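Local atomic coordinates of alpha-1,3-glucanase (Bacillus circulans, PDB entry 5ZRU), a protein that hydrolyses alpha-1,3-glucan, probably binding carbohydrate through further modules of the full-length enzyme, and is represented here by its family GH87 catalytic unit. Residues 321-326 with 352-357; 377-382 with 409-414; 335-340 with 360-365. All blocks are in the same frame, centred on the assembly; numbering follows the deposited sequence.

Contact 1. Residues 321-326 with 352-357; sequences CGFWVG and DGVNFA. With CA (calcium ion), chain J.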
ATOM      1  N   CYS A 321      -2.109   6.461   7.280  1.00  9.66           N
ATOM      2  CA  CYS A 321      -2.661   5.439   6.409  1.00 10.42           C
ATOM      3  C   CYS A 321      -3.148   6.151   5.158  1.00  8.73           C
ATOM      4  O   CYS A 321      -3.417   7.355   5.187  1.00  9.00           O
ATOM      5  CB  CYS A 321      -3.845   4.695   7.045  1.00  9.68           C
ATOM      6  SG  CYS A 321      -3.571   4.009   8.687  1.00 13.70           S
ATOM      7  N   GLY A 322      -3.294   5.403   4.070  1.00  7.63           N
ATOM      8  CA  GLY A 322      -3.896   5.985   2.878  1.00  8.80           C
ATOM      9  C   GLY A 322      -5.342   6.378   3.133  1.00  9.37           C
ATOM     10  O   GLY A 322      -5.735   7.537   2.944  1.00  8.40           O
ATOM     11  N   PHE A 323      -6.135   5.395   3.560  1.00  8.72           N
ATOM     12  CA  PHE A 323      -7.544   5.544   3.907  1.00  7.42           C
ATOM     13  C   PHE A 323      -7.799   4.894   5.257  1.00  7.94           C
ATOM     14  O   PHE A 323      -7.383   3.755   5.479  1.00 10.20           O
ATOM     15  CB  PHE A 323      -8.470   4.835   2.888  1.00  7.22           C
ATOM     16  CG  PHE A 323      -8.515   5.480   1.529  1.00 10.04           C
ATOM     17  CD1 PHE A 323      -7.439   5.375   0.654  1.00  8.04           C
ATOM     18  CD2 PHE A 323      -9.640   6.172   1.127  1.00  9.53           C
ATOM     19  CE1 PHE A 323      -7.496   5.952  -0.614  1.00  9.33           C
ATOM     20  CE2 PHE A 323      -9.705   6.746  -0.130  1.00  9.42           C
ATOM     21  CZ  PHE A 323      -8.640   6.639  -0.999  1.00  9.33           C
ATOM     22  N   TRP A 324      -8.538   5.572   6.133  1.00  8.74           N
ATOM     23  CA  TRP A 324      -9.104   4.917   7.318  1.00  8.97           C
ATOM     24  C   TRP A 324     -10.606   5.179   7.338  1.00  8.19           C
ATOM     25  O   TRP A 324     -11.050   6.271   7.708  1.00  9.77           O
ATOM     26  CB  TRP A 324      -8.445   5.397   8.609  1.00 11.09           C
ATOM     27  CG  TRP A 324      -8.821   4.515   9.758  1.00 11.81           C
ATOM     28  CD1 TRP A 324      -9.956   4.588  10.525  1.00 11.62           C
ATOM     29  CD2 TRP A 324      -8.074   3.394  10.244  1.00 12.14           C
ATOM     30  NE1 TRP A 324      -9.948   3.575  11.469  1.00 13.09           N
ATOM     31  CE2 TRP A 324      -8.796   2.841  11.320  1.00 14.37           C
ATOM     32  CE3 TRP A 324      -6.846   2.815   9.883  1.00 12.10           C
ATOM     33  CZ2 TRP A 324      -8.337   1.723  12.031  1.00 15.40           C
ATOM     34  CZ3 TRP A 324      -6.394   1.710  10.593  1.00 14.33           C
ATOM     35  CH2 TRP A 324      -7.135   1.179  11.653  1.00 12.18           C
ATOM     36  N   VAL A 325     -11.392   4.189   6.922  1.00  7.86           N
ATOM     37  CA  VAL A 325     -12.835   4.355   6.775  1.00  8.12           C
ATOM     38  C   VAL A 325     -13.482   3.901   8.076  1.00 10.93           C
ATOM     39  O   VAL A 325     -13.438   2.719   8.420  1.00  9.29           O
ATOM     40  CB  VAL A 325     -13.367   3.565   5.574  1.00  7.95           C
ATOM     41  CG1 VAL A 325     -14.848   3.881   5.324  1.00  8.67           C
ATOM     42  CG2 VAL A 325     -12.538   3.915   4.350  1.00 10.23           C
ATOM     43  N   GLY A 326     -14.072   4.841   8.809  1.00  9.90           N
ATOM     44  CA  GLY A 326     -14.689   4.473  10.068  1.00 10.86           C
ATOM     45  C   GLY A 326     -15.140   5.646  10.906  1.00 11.01           C
ATOM     46  O   GLY A 326     -14.437   6.655  11.024  1.00 13.10           O
ATOM     47  N   ASP A 352      -1.384   1.293   7.426  1.00  8.70           N
ATOM     48  CA  ASP A 352      -2.237   0.621   6.440  1.00  7.50           C
ATOM     49  C   ASP A 352      -2.380   1.432   5.159  1.00  9.29           C
ATOM     50  O   ASP A 352      -2.482   2.660   5.192  1.00  9.37           O
ATOM     51  CB  ASP A 352      -3.655   0.392   6.983  1.00 11.43           C
ATOM     52  CG  ASP A 352      -3.678  -0.370   8.283  1.00 18.23           C
ATOM     53  OD1 ASP A 352      -2.881  -0.018   9.174  1.00 19.43           O
ATOM     54  OD2 ASP A 352      -4.527  -1.281   8.417  1.00 18.57           O
ATOM     55  N   GLY A 353      -2.459   0.735   4.025  1.00  9.70           N
ATOM     56  CA  GLY A 353      -2.916   1.391   2.813  1.00  9.24           C
ATOM     57  C   GLY A 353      -4.379   1.803   2.912  1.00  7.52           C
ATOM     58  O   GLY A 353      -4.713   2.983   2.781  1.00  8.78           O
ATOM     59  N   VAL A 354      -5.261   0.836   3.156  1.00  7.52           N
ATOM     60  CA  VAL A 354      -6.692   1.080   3.342  1.00  5.77           C
ATOM     61  C   VAL A 354      -7.168   0.179   4.468  1.00  8.18           C
ATOM     62  O   VAL A 354      -6.900  -1.028   4.454  1.00  8.89           O
ATOM     63  CB  VAL A 354      -7.530   0.779   2.081  1.00  7.96           C
ATOM     64  CG1 VAL A 354      -9.047   1.010   2.375  1.00  8.15           C
ATOM     65  CG2 VAL A 354      -7.080   1.613   0.890  1.00  9.19           C
ATOM     66  N   ASN A 355      -7.888   0.747   5.431  1.00  5.68           N
ATOM     67  CA  ASN A 355      -8.571  -0.064   6.429  1.00  8.12           C
ATOM     68  C   ASN A 355     -10.057   0.267   6.417  1.00  8.96           C
ATOM     69  O   ASN A 355     -10.443   1.425   6.615  1.00  9.57           O
ATOM     70  CB  ASN A 355      -7.967   0.145   7.820  1.00 11.40           C
ATOM     71  CG  ASN A 355      -8.362  -0.955   8.792  1.00 13.38           C
ATOM     72  OD1 ASN A 355      -9.544  -1.272   8.954  1.00 12.48           O
ATOM     73  ND2 ASN A 355      -7.368  -1.564   9.425  1.00 11.29           N
ATOM     74  N   PHE A 356     -10.879  -0.750   6.163  1.00  8.38           N
ATOM     75  CA  PHE A 356     -12.338  -0.683   6.301  1.00  8.21           C
ATOM     76  C   PHE A 356     -12.689  -1.089   7.731  1.00 10.23           C
ATOM     77  O   PHE A 356     -12.750  -2.279   8.043  1.00 10.58           O
ATOM     78  CB  PHE A 356     -13.012  -1.623   5.305  1.00  9.22           C
ATOM     79  CG  PHE A 356     -12.959  -1.158   3.867  1.00  9.75           C
ATOM     80  CD1 PHE A 356     -12.686   0.167   3.551  1.00  8.33           C
ATOM     81  CD2 PHE A 356     -13.201  -2.059   2.827  1.00  9.78           C
ATOM     82  CE1 PHE A 356     -12.651   0.590   2.209  1.00  7.65           C
ATOM     83  CE2 PHE A 356     -13.179  -1.642   1.493  1.00 10.26           C
ATOM     84  CZ  PHE A 356     -12.907  -0.308   1.187  1.00  8.95           C
ATOM     85  N   ALA A 357     -12.937  -0.114   8.604  1.00 10.30           N
ATOM     86  CA  ALA A 357     -13.116  -0.390  10.029  1.00  9.75           C
ATOM     87  C   ALA A 357     -14.513   0.031  10.483  1.00  9.91           C
ATOM     88  O   ALA A 357     -15.304   0.578   9.712  1.00 10.05           O
ATOM     89  CB  ALA A 357     -12.041   0.321  10.857  1.00  9.98           C
TER
HETATM   90 CA    CA J 608      -2.955  -1.929  10.531  1.00 21.59          CA
HETATM   91  O   HOH W   1      -2.434  -3.108  12.264  1.00 24.87           O
HETATM   92  O   HOH W   2      -4.491  -1.159  12.038  1.00 30.56           O
HETATM   93  O   HOH W   3      -2.511  -0.060  11.780  1.00 32.06           O
HETATM   94  O   HOH W   4      -4.153  -3.399   9.715  1.00 15.34           O
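V325 N meets N355 O at 2.9 Å, one of five backbone bonds that set the register between residues 321-326 and 352-357, two parallel runs whose strand axes lie 4.8 Å apart. G322 N and F323 N donate to D352 O and G353 O, N355 N returns to F323 O, and A357 N follows on V325 O. Aromatic contact comes from W324. With CG anti to the backbone N (chi1 -168°), its indole reaches along the neighbouring strand, and N355 CB sits over the six-membered ring in a CH-pi contact, 3.8 Å from the ring centroid. In-register parallel pairing of strands between coils, as here, is that of a parallel beta-helix, probably right-handed, as in the pectate lyase-like clan. With an alanine at W324, N355 CB would probably lose its aromatic partner, a gap would open beside A357 CB, and Y328 OH would be left without the NE1 donor. The opposite sheet face is apolar: F323 CD1 lies 3.8 Å from V354 CG2, and V325 CG2 meets the F356 ring at its edge, 3.8 Å from CD1. Polar contacts converge on D352, which holds calcium through OD1 (2.3 Å) and, less closely, OD2 (2.7 Å); four waters and D375 also bind the ion. N355 ND2 donates to D352 OD2 at 3.0 Å, approaching from above the carboxylate plane, and so helps to fix the carboxylate's rotation.

Contact 2. Residues 377-382 with 409-414; sequences GLAVWT and GIAFFG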
ATOM      1  N   GLY A 377      -1.699  -3.830   3.776  1.00  9.62           N
ATOM      2  CA  GLY A 377      -1.962  -3.047   2.578  1.00  9.52           C
ATOM      3  C   GLY A 377      -3.435  -2.709   2.472  1.00  9.26           C
ATOM      4  O   GLY A 377      -3.821  -1.540   2.391  1.00 10.12           O
ATOM      5  N   LEU A 378      -4.264  -3.746   2.500  1.00  7.54           N
ATOM      6  CA  LEU A 378      -5.716  -3.618   2.489  1.00  8.35           C
ATOM      7  C   LEU A 378      -6.258  -4.465   3.629  1.00  9.15           C
ATOM      8  O   LEU A 378      -5.986  -5.669   3.688  1.00 10.49           O
ATOM      9  CB  LEU A 378      -6.304  -4.081   1.150  1.00  9.02           C
ATOM     10  CG  LEU A 378      -5.723  -3.450  -0.125  1.00  8.84           C
ATOM     11  CD1 LEU A 378      -6.314  -4.133  -1.348  1.00  6.00           C
ATOM     12  CD2 LEU A 378      -5.981  -1.939  -0.170  1.00  8.81           C
ATOM     13  N   ALA A 379      -7.021  -3.854   4.525  1.00  9.08           N
ATOM     14  CA  ALA A 379      -7.471  -4.573   5.709  1.00  9.62           C
ATOM     15  C   ALA A 379      -8.933  -4.283   6.003  1.00  9.89           C
ATOM     16  O   ALA A 379      -9.417  -3.171   5.773  1.00  7.96           O
ATOM     17  CB  ALA A 379      -6.634  -4.196   6.939  1.00  7.96           C
ATOM     18  N   VAL A 380      -9.619  -5.286   6.561  1.00  9.11           N
ATOM     19  CA  VAL A 380     -10.932  -5.112   7.180  1.00  7.86           C
ATOM     20  C   VAL A 380     -10.782  -5.400   8.671  1.00  9.40           C
ATOM     21  O   VAL A 380     -10.659  -6.560   9.080  1.00  8.81           O
ATOM     22  CB  VAL A 380     -12.002  -6.025   6.562  1.00 10.24           C
ATOM     23  CG1 VAL A 380     -13.346  -5.816   7.290  1.00  8.41           C
ATOM     24  CG2 VAL A 380     -12.144  -5.744   5.094  1.00  8.85           C
ATOM     25  N   TRP A 381     -10.801  -4.361   9.488  1.00  9.21           N
ATOM     26  CA  TRP A 381     -10.804  -4.526  10.944  1.00  9.03           C
ATOM     27  C   TRP A 381     -12.227  -4.253  11.425  1.00  9.73           C
ATOM     28  O   TRP A 381     -12.659  -3.100  11.505  1.00 10.74           O
ATOM     29  CB  TRP A 381      -9.788  -3.594  11.598  1.00 11.65           C
ATOM     30  CG  TRP A 381      -9.843  -3.610  13.108  1.00 12.14           C
ATOM     31  CD1 TRP A 381     -10.385  -4.577  13.899  1.00 13.92           C
ATOM     32  CD2 TRP A 381      -9.354  -2.597  13.989  1.00 12.36           C
ATOM     33  NE1 TRP A 381     -10.265  -4.234  15.225  1.00 15.38           N
ATOM     34  CE2 TRP A 381      -9.631  -3.021  15.309  1.00 15.55           C
ATOM     35  CE3 TRP A 381      -8.705  -1.377  13.794  1.00 17.67           C
ATOM     36  CZ2 TRP A 381      -9.288  -2.263  16.425  1.00 15.13           C
ATOM     37  CZ3 TRP A 381      -8.355  -0.626  14.907  1.00 18.11           C
ATOM     38  CH2 TRP A 381      -8.647  -1.073  16.206  1.00 18.09           C
ATOM     39  N   THR A 382     -12.957  -5.316  11.765  1.00 10.29           N
ATOM     40  CA  THR A 382     -14.346  -5.179  12.207  1.00  9.10           C
ATOM     41  C   THR A 382     -14.385  -4.820  13.697  1.00 12.66           C
ATOM     42  O   THR A 382     -14.799  -5.600  14.559  1.00 12.69           O
ATOM     43  CB  THR A 382     -15.132  -6.450  11.902  1.00 10.51           C
ATOM     44  OG1 THR A 382     -14.391  -7.584  12.358  1.00 11.21           O
ATOM     45  CG2 THR A 382     -15.366  -6.594  10.389  1.00 10.68           C
ATOM     46  N   GLY A 409      -0.152  -8.067   2.795  1.00  9.40           N
ATOM     47  CA  GLY A 409      -0.749  -7.330   1.692  1.00  9.37           C
ATOM     48  C   GLY A 409      -2.254  -7.168   1.833  1.00  8.91           C
ATOM     49  O   GLY A 409      -2.800  -6.087   1.588  1.00  8.20           O
ATOM     50  N   ILE A 410      -2.946  -8.241   2.224  1.00  6.31           N
ATOM     51  CA  ILE A 410      -4.392  -8.233   2.423  1.00  7.76           C
ATOM     52  C   ILE A 410      -4.689  -8.929   3.739  1.00  8.21           C
ATOM     53  O   ILE A 410      -4.112  -9.983   4.023  1.00  8.59           O
ATOM     54  CB  ILE A 410      -5.136  -8.944   1.273  1.00  9.15           C
ATOM     55  CG1 ILE A 410      -4.904  -8.209  -0.050  1.00  8.63           C
ATOM     56  CG2 ILE A 410      -6.630  -9.093   1.602  1.00  8.69           C
ATOM     57  CD1 ILE A 410      -5.605  -8.853  -1.237  1.00 10.34           C
ATOM     58  N   ALA A 411      -5.593  -8.355   4.538  1.00  6.75           N
ATOM     59  CA  ALA A 411      -5.928  -8.948   5.830  1.00  8.12           C
ATOM     60  C   ALA A 411      -7.414  -8.811   6.139  1.00 11.27           C
ATOM     61  O   ALA A 411      -8.010  -7.755   5.901  1.00  9.67           O
ATOM     62  CB  ALA A 411      -5.121  -8.297   6.961  1.00 10.49           C
ATOM     63  N   PHE A 412      -8.001  -9.873   6.707  1.00  8.77           N
ATOM     64  CA  PHE A 412      -9.348  -9.819   7.260  1.00  9.04           C
ATOM     65  C   PHE A 412      -9.265 -10.220   8.727  1.00  8.58           C
ATOM     66  O   PHE A 412      -8.628 -11.225   9.063  1.00  8.50           O
ATOM     67  CB  PHE A 412     -10.341 -10.745   6.528  1.00  8.35           C
ATOM     68  CG  PHE A 412     -10.566 -10.408   5.068  1.00  8.07           C
ATOM     69  CD1 PHE A 412     -10.761  -9.096   4.653  1.00  9.43           C
ATOM     70  CD2 PHE A 412     -10.584 -11.421   4.116  1.00 10.51           C
ATOM     71  CE1 PHE A 412     -10.975  -8.792   3.314  1.00  6.96           C
ATOM     72  CE2 PHE A 412     -10.794 -11.136   2.762  1.00 12.04           C
ATOM     73  CZ  PHE A 412     -10.991  -9.815   2.359  1.00  9.38           C
ATOM     74  N   PHE A 413      -9.911  -9.442   9.593  1.00  9.18           N
ATOM     75  CA  PHE A 413      -9.849  -9.686  11.029  1.00 10.43           C
ATOM     76  C   PHE A 413     -11.188 -10.046  11.662  1.00  9.09           C
ATOM     77  O   PHE A 413     -11.226 -10.343  12.864  1.00  8.31           O
ATOM     78  CB  PHE A 413      -9.246  -8.459  11.721  1.00  7.24           C
ATOM     79  CG  PHE A 413      -7.863  -8.141  11.227  1.00 10.12           C
ATOM     80  CD1 PHE A 413      -6.850  -9.076  11.358  1.00 11.23           C
ATOM     81  CD2 PHE A 413      -7.581  -6.938  10.598  1.00 11.65           C
ATOM     82  CE1 PHE A 413      -5.571  -8.819  10.881  1.00 12.55           C
ATOM     83  CE2 PHE A 413      -6.296  -6.670  10.129  1.00 10.10           C
ATOM     84  CZ  PHE A 413      -5.295  -7.611  10.273  1.00 11.95           C
ATOM     85  N   GLY A 414     -12.275 -10.050  10.902  1.00  8.78           N
ATOM     86  CA  GLY A 414     -13.556 -10.429  11.460  1.00  9.48           C
ATOM     87  C   GLY A 414     -14.673 -10.113  10.486  1.00  9.39           C
ATOM     88  O   GLY A 414     -14.430  -9.701   9.349  1.00 10.95           O
TER
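V380 and F412 meet on one face of the paired runs 377-382 and 409-414, their side chains crossing obliquely. V380 CG2 touches the edge of the F412 ring, near its plane, 3.7 Å from CD1. The F412 ring also meets those of H418 and F453. F413 points elsewhere: its CG is anti to the carbonyl carbon (chi1 -59°), a turn that lays the ring back along the neighbouring strand. There CE2 comes within 4.1 Å of A379 CB, while W381 CA faces the ring edge, 4.0 Å from CD2. These side chains decorate neighbouring coils of a parallel beta-helix, in which equivalent residues stack from one coil to the next; A379 and A411 pair in this way, CB to CB 4.4 Å. Four backbone bonds hold the coils in step, L378 N to G409 O, A411 N to L378 O at 2.8 Å, V380 N to A411 O, and F413 N to V380 O. At the far end the T382 hydroxyl sits between its own backbone N and carbonyl carbon (chi1 49°). From that position OG1 lies against G414 CA at 3.1 Å and hydrogen-bonds to Y443 O, while CG2 rests 3.4 Å from G414 O. W381 meets F413 through CA and CB, while its indole bonds to P441 O through NE1 and meets F440.

Contact 3. Residues 335-340 with 360-365; sequences IANGLV and TSNSTV
N362 and N337 join side chain to side chain: ND2 of N362 donates to OD1 of N337 at 2.8 Å, in the plane of both amides and on a lone pair of the acceptor, although the two amide planes are turned 38° apart. Alongside, the backbones are laced by S361 N to A336 O, G338 N to S361 O, and T364 N to L339 O (2.8 Å). Between these rungs the hydroxyl of S363 does the work of a backbone group: OG lies anti to the carbonyl carbon (chi1 -63°), which turns it to accept from L339 N at 3.1 Å, in a bent bond, and donates to S361 O at 2.7 Å. S361 O is thereby gripped twice. A water bridges A336 N (2.8 Å) and T360 OG1, which bonds to A357 O. Further out, N393 holds N362 OD1, S361 OG is tied to G359 O and V392 N, and N394 spans T360 O and S363 N. L339 and S363 pack on F356 of strand 354-357, A336 lies on V325 of strand 323-325, and T364 touches T395 of strand 395-397, where this corner of the beta-helix passes into the parallel strands 340-342 and 364-366.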
ATOM      1  N   ILE A 335     -22.003   4.069   9.580  1.00 13.34           N
ATOM      2  CA  ILE A 335     -21.061   3.320   8.754  1.00 11.66           C
ATOM      3  C   ILE A 335     -21.080   3.844   7.331  1.00 13.39           C
ATOM      4  O   ILE A 335     -22.086   4.380   6.848  1.00 14.01           O
ATOM      5  CB  ILE A 335     -21.345   1.801   8.735  1.00 10.90           C
ATOM      6  CG1 ILE A 335     -22.602   1.483   7.915  1.00 13.65           C
ATOM      7  CG2 ILE A 335     -21.442   1.242  10.161  1.00 15.31           C
ATOM      8  CD1 ILE A 335     -22.767  -0.005   7.597  1.00 12.95           C
ATOM      9  N   ALA A 336     -19.950   3.661   6.657  1.00 12.30           N
ATOM     10  CA  ALA A 336     -19.908   3.716   5.209  1.00 11.99           C
ATOM     11  C   ALA A 336     -20.431   2.404   4.641  1.00 13.98           C
ATOM     12  O   ALA A 336     -20.090   1.319   5.124  1.00 10.77           O
ATOM     13  CB  ALA A 336     -18.482   3.963   4.720  1.00 11.33           C
ATOM     14  N   ASN A 337     -21.261   2.514   3.609  1.00 11.57           N
ATOM     15  CA  ASN A 337     -21.882   1.373   2.947  1.00 10.88           C
ATOM     16  C   ASN A 337     -21.726   1.586   1.450  1.00 13.63           C
ATOM     17  O   ASN A 337     -22.144   2.624   0.927  1.00 12.07           O
ATOM     18  CB  ASN A 337     -23.364   1.276   3.332  1.00 13.32           C
ATOM     19  CG  ASN A 337     -23.974  -0.085   3.053  1.00 20.40           C
ATOM     20  OD1 ASN A 337     -23.284  -1.057   2.753  1.00 20.96           O
ATOM     21  ND2 ASN A 337     -25.293  -0.160   3.178  1.00 22.53           N
ATOM     22  N   GLY A 338     -21.112   0.625   0.765  1.00 11.83           N
ATOM     23  CA  GLY A 338     -20.974   0.722  -0.681  1.00 11.83           C
ATOM     24  C   GLY A 338     -19.889   1.653  -1.181  1.00 12.10           C
ATOM     25  O   GLY A 338     -19.944   2.086  -2.335  1.00 11.48           O
ATOM     26  N   LEU A 339     -18.910   1.988  -0.354  1.00 10.11           N
ATOM     27  CA  LEU A 339     -17.799   2.809  -0.819  1.00 10.23           C
ATOM     28  C   LEU A 339     -16.972   2.045  -1.843  1.00 10.14           C
ATOM     29  O   LEU A 339     -16.703   0.855  -1.683  1.00 11.52           O
ATOM     30  CB  LEU A 339     -16.911   3.221   0.359  1.00  9.74           C
ATOM     31  CG  LEU A 339     -15.572   3.873   0.001  1.00 12.06           C
ATOM     32  CD1 LEU A 339     -15.782   5.271  -0.588  1.00 10.54           C
ATOM     33  CD2 LEU A 339     -14.680   3.932   1.224  1.00  9.16           C
ATOM     34  N   VAL A 340     -16.567   2.729  -2.907  1.00  9.81           N
ATOM     35  CA  VAL A 340     -15.651   2.162  -3.890  1.00  9.96           C
ATOM     36  C   VAL A 340     -14.414   3.043  -3.963  1.00  9.42           C
ATOM     37  O   VAL A 340     -14.510   4.248  -4.235  1.00  9.49           O
ATOM     38  CB  VAL A 340     -16.303   2.022  -5.274  1.00  9.21           C
ATOM     39  CG1 VAL A 340     -15.272   1.487  -6.295  1.00 11.10           C
ATOM     40  CG2 VAL A 340     -17.502   1.081  -5.185  1.00 12.86           C
ATOM     41  N   THR A 360     -17.719  -0.657   8.414  1.00 11.26           N
ATOM     42  CA  THR A 360     -17.698  -0.433   6.974  1.00 10.63           C
ATOM     43  C   THR A 360     -18.084  -1.718   6.256  1.00  8.76           C
ATOM     44  O   THR A 360     -17.519  -2.783   6.528  1.00 10.36           O
ATOM     45  CB  THR A 360     -16.298   0.007   6.536  1.00  7.51           C
ATOM     46  OG1 THR A 360     -15.934   1.220   7.211  1.00 10.64           O
ATOM     47  CG2 THR A 360     -16.260   0.212   5.030  1.00  8.81           C
ATOM     48  N   SER A 361     -19.048  -1.617   5.339  1.00 10.57           N
ATOM     49  CA  SER A 361     -19.661  -2.789   4.723  1.00 10.66           C
ATOM     50  C   SER A 361     -19.874  -2.566   3.232  1.00 11.42           C
ATOM     51  O   SER A 361     -19.931  -1.431   2.747  1.00 12.16           O
ATOM     52  CB  SER A 361     -21.011  -3.133   5.380  1.00 10.20           C
ATOM     53  OG  SER A 361     -20.832  -3.511   6.734  1.00 12.15           O
ATOM     54  N   ASN A 362     -19.976  -3.687   2.509  1.00  8.61           N
ATOM     55  CA  ASN A 362     -20.317  -3.686   1.089  1.00 10.39           C
ATOM     56  C   ASN A 362     -19.420  -2.752   0.294  1.00 11.97           C
ATOM     57  O   ASN A 362     -19.844  -2.171  -0.705  1.00 11.35           O
ATOM     58  CB  ASN A 362     -21.787  -3.315   0.889  1.00 12.53           C
ATOM     59  CG  ASN A 362     -22.708  -4.323   1.510  1.00 15.35           C
ATOM     60  OD1 ASN A 362     -22.664  -5.500   1.165  1.00 13.22           O
ATOM     61  ND2 ASN A 362     -23.534  -3.877   2.453  1.00 16.98           N
ATOM     62  N   SER A 363     -18.170  -2.617   0.725  1.00  9.63           N
ATOM     63  CA  SER A 363     -17.252  -1.637   0.173  1.00 10.00           C
ATOM     64  C   SER A 363     -16.085  -2.348  -0.500  1.00 10.75           C
ATOM     65  O   SER A 363     -15.834  -3.534  -0.261  1.00 10.20           O
ATOM     66  CB  SER A 363     -16.759  -0.684   1.270  1.00 10.92           C
ATOM     67  OG  SER A 363     -17.842   0.060   1.813  1.00 10.01           O
ATOM     68  N   THR A 364     -15.374  -1.609  -1.352  1.00  7.99           N
ATOM     69  CA  THR A 364     -14.465  -2.229  -2.306  1.00  9.18           C
ATOM     70  C   THR A 364     -13.211  -1.381  -2.495  1.00 10.27           C
ATOM     71  O   THR A 364     -13.291  -0.150  -2.558  1.00  9.45           O
ATOM     72  CB  THR A 364     -15.165  -2.424  -3.666  1.00 11.65           C
ATOM     73  OG1 THR A 364     -16.353  -3.219  -3.497  1.00 12.77           O
ATOM     74  CG2 THR A 364     -14.232  -3.106  -4.669  1.00 10.45           C
ATOM     75  N   VAL A 365     -12.057  -2.040  -2.597  1.00  8.65           N
ATOM     76  CA  VAL A 365     -10.863  -1.446  -3.200  1.00  9.23           C
ATOM     77  C   VAL A 365     -10.549  -2.259  -4.447  1.00  9.48           C
ATOM     78  O   VAL A 365     -10.415  -3.489  -4.369  1.00 11.18           O
ATOM     79  CB  VAL A 365      -9.652  -1.435  -2.251  1.00  8.44           C
ATOM     80  CG1 VAL A 365      -8.453  -0.804  -2.953  1.00  8.84           C
ATOM     81  CG2 VAL A 365      -9.969  -0.698  -0.951  1.00  8.27           C
TER
HETATM   82  O   HOH W   5     -17.534   3.177   7.974  1.00 10.45           O

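In the fold
Contacts 1 and 2 continue one another across the same run of parallel strands: 354-357 and 378-381 are neighbours, probably joined by hydrogen bonds from A379 N to V354 O (2.8 Å) and F356 N to A379 O (2.9 Å), with their centres about 9 Å apart. Contact 3 is another face of the same coils, its centre about 11 Å from that of contact 1, and F356 bridges them, CE2 lying 3.6 Å from T364 N. Contacts 2 and 3 meet where L378 CD2 packs 3.9 Å from V365 CG1. Calcium belongs to contact 1, the A379 side chain of contact 2 lying about 6 Å away; the V340 side chain of contact 3 is about 10 Å from zinc.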